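Local coordinates for magnesium transport protein CorA (Methanocaldococcus jannaschii, PDB 4EGW), which mediates magnesium influx as a membrane homopentamer that opens when cytoplasmic magnesium is low and closes when it is high, at residues 51-56 and 120-125. Residues are numbered along the deposited sequence; the frame is centred on the assembly and turned at random.
Sequences IWIDCY and NNLLLT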
# COMPACT_ATOMS: atom_id res chain seq x y z
N ILE A 51 -2.69 -23.62 11.76
CA ILE A 51 -1.75 -23.03 12.70
C ILE A 51 -0.70 -22.30 11.88
O ILE A 51 -0.21 -22.81 10.88
CB ILE A 51 -1.03 -24.08 13.57
CG1 ILE A 51 -2.04 -24.97 14.30
CG2 ILE A 51 -0.08 -23.42 14.56
CD1 ILE A 51 -2.44 -26.20 13.52
N TRP A 52 -0.36 -21.09 12.30
CA TRP A 52 0.69 -20.34 11.63
C TRP A 52 1.89 -20.23 12.54
O TRP A 52 1.85 -19.55 13.57
CB TRP A 52 0.20 -18.94 11.23
CG TRP A 52 1.26 -18.14 10.55
CD1 TRP A 52 2.42 -18.61 10.00
CD2 TRP A 52 1.27 -16.72 10.35
NE1 TRP A 52 3.14 -17.58 9.47
CE2 TRP A 52 2.46 -16.40 9.67
CE3 TRP A 52 0.39 -15.68 10.67
CZ2 TRP A 52 2.79 -15.10 9.30
CZ3 TRP A 52 0.72 -14.39 10.31
CH2 TRP A 52 1.92 -14.11 9.63
N ILE A 53 2.97 -20.92 12.17
CA ILE A 53 4.23 -20.78 12.88
C ILE A 53 5.18 -19.92 12.05
O ILE A 53 5.50 -20.25 10.91
CB ILE A 53 4.89 -22.14 13.16
CG1 ILE A 53 3.91 -23.06 13.89
CG2 ILE A 53 6.17 -21.97 13.97
CD1 ILE A 53 4.54 -24.35 14.34
N ASP A 54 5.59 -18.80 12.62
CA ASP A 54 6.61 -17.98 11.99
C ASP A 54 7.89 -18.14 12.78
O ASP A 54 7.93 -17.90 13.98
CB ASP A 54 6.20 -16.51 11.95
CG ASP A 54 7.27 -15.64 11.33
OD1 ASP A 54 7.46 -15.72 10.10
OD2 ASP A 54 7.92 -14.87 12.07
N CYS A 55 8.93 -18.57 12.09
CA CYS A 55 10.20 -18.77 12.75
C CYS A 55 11.24 -17.79 12.22
O CYS A 55 11.72 -17.91 11.09
CB CYS A 55 10.68 -20.20 12.53
SG CYS A 55 12.24 -20.51 13.33
N TYR A 56 11.60 -16.83 13.06
CA TYR A 56 12.52 -15.80 12.64
C TYR A 56 13.92 -16.07 13.18
O TYR A 56 14.16 -15.95 14.38
CB TYR A 56 12.04 -14.43 13.14
CG TYR A 56 13.04 -13.31 12.92
CD1 TYR A 56 13.97 -13.39 11.89
CD2 TYR A 56 13.06 -12.19 13.74
CE1 TYR A 56 14.90 -12.39 11.69
CE2 TYR A 56 13.98 -11.17 13.54
CZ TYR A 56 14.90 -11.28 12.51
OH TYR A 56 15.83 -10.29 12.29
N ASN A 120 -0.19 -30.11 5.78
CA ASN A 120 -1.58 -30.28 6.20
C ASN A 120 -2.15 -28.92 6.51
O ASN A 120 -2.25 -28.06 5.64
CB ASN A 120 -1.66 -31.18 7.42
CG ASN A 120 -0.68 -32.31 7.36
OD1 ASN A 120 0.23 -32.40 8.18
ND2 ASN A 120 -0.84 -33.18 6.36
N ASN A 121 -2.54 -28.74 7.77
CA ASN A 121 -3.11 -27.48 8.19
C ASN A 121 -2.08 -26.47 8.71
O ASN A 121 -2.46 -25.38 9.15
CB ASN A 121 -4.23 -27.70 9.21
CG ASN A 121 -3.73 -28.33 10.51
OD1 ASN A 121 -2.66 -28.93 10.55
ND2 ASN A 121 -4.52 -28.18 11.58
N LEU A 122 -0.80 -26.82 8.65
CA LEU A 122 0.24 -25.93 9.16
C LEU A 122 0.96 -25.08 8.11
O LEU A 122 1.70 -25.60 7.28
CB LEU A 122 1.29 -26.71 9.93
CG LEU A 122 2.60 -25.93 10.12
CD1 LEU A 122 2.36 -24.64 10.89
CD2 LEU A 122 3.64 -26.78 10.83
N LEU A 123 0.76 -23.76 8.18
CA LEU A 123 1.52 -22.81 7.38
C LEU A 123 2.68 -22.32 8.24
O LEU A 123 2.46 -21.58 9.20
CB LEU A 123 0.63 -21.63 6.98
CG LEU A 123 1.04 -20.56 5.96
CD1 LEU A 123 2.34 -19.84 6.33
CD2 LEU A 123 1.14 -21.12 4.56
N LEU A 124 3.89 -22.71 7.88
CA LEU A 124 5.08 -22.23 8.56
C LEU A 124 5.80 -21.24 7.67
O LEU A 124 6.11 -21.55 6.52
CB LEU A 124 6.02 -23.39 8.91
CG LEU A 124 7.47 -23.01 9.27
CD1 LEU A 124 7.55 -22.15 10.51
CD2 LEU A 124 8.39 -24.23 9.43
N THR A 125 6.04 -20.04 8.20
CA THR A 125 6.84 -19.03 7.51
C THR A 125 8.17 -18.95 8.20
O THR A 125 8.25 -18.60 9.37
CB THR A 125 6.23 -17.64 7.63
OG1 THR A 125 6.08 -17.31 9.02
CG2 THR A 125 4.88 -17.57 6.95
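W52 and D54 meet T125 on one face of a parallel strand pair, 51-56 beside 122-125, in the mixed sheet of the cytoplasmic alpha/beta domain. The parallel ladder runs from I51 N, bonded to N121 O, to C55 N, which reaches T125 O at 2.8 Å, nearly in line with the carbonyl. Side chains alternate along each strand and bridge partners share a face, so I51, I53, L122 and L124 make one apolar face. There L122 and L124 pack on I70, and C55 on L66, of helix 60-70; the beta-branched I53 suits a strand and sets CG1 3.7 Å from L122 CD1. The other face, carrying W52, L123, D54 and T125, is roofed by helices 132-143 and 156-186, and its polar groups are buried. W52 CG lies anti to the backbone N (chi1 180°), which carries the indole alongside L123, CD1 3.9 Å from CD1 of the leucine. Tryptophan suits this site because it fills apolar space yet offers one N-H for the threonine hydroxyl. With alanine in place of W52, T125 OG1 would probably lose its indole donor and a gap would open beside L123, beneath I134 and L137 of helix 132-143. The looser side is N121, partly exposed just before the second strand; I51 stays buried, its CD1 methyl 3.5 Å from N121 ND2, an amide that bonds chiefly to Y48 O, with R49 O as a second acceptor. Deep inside, by contrast, D54 OD2 is hydrogen-bonded to H127 NE2 and OD1 accepts from T125 OG1, modelled so short that the length is doubtful, while that same OG1 accepts W52 NE1 at 3.0 Å, the oxygen standing 20° out of the indole plane.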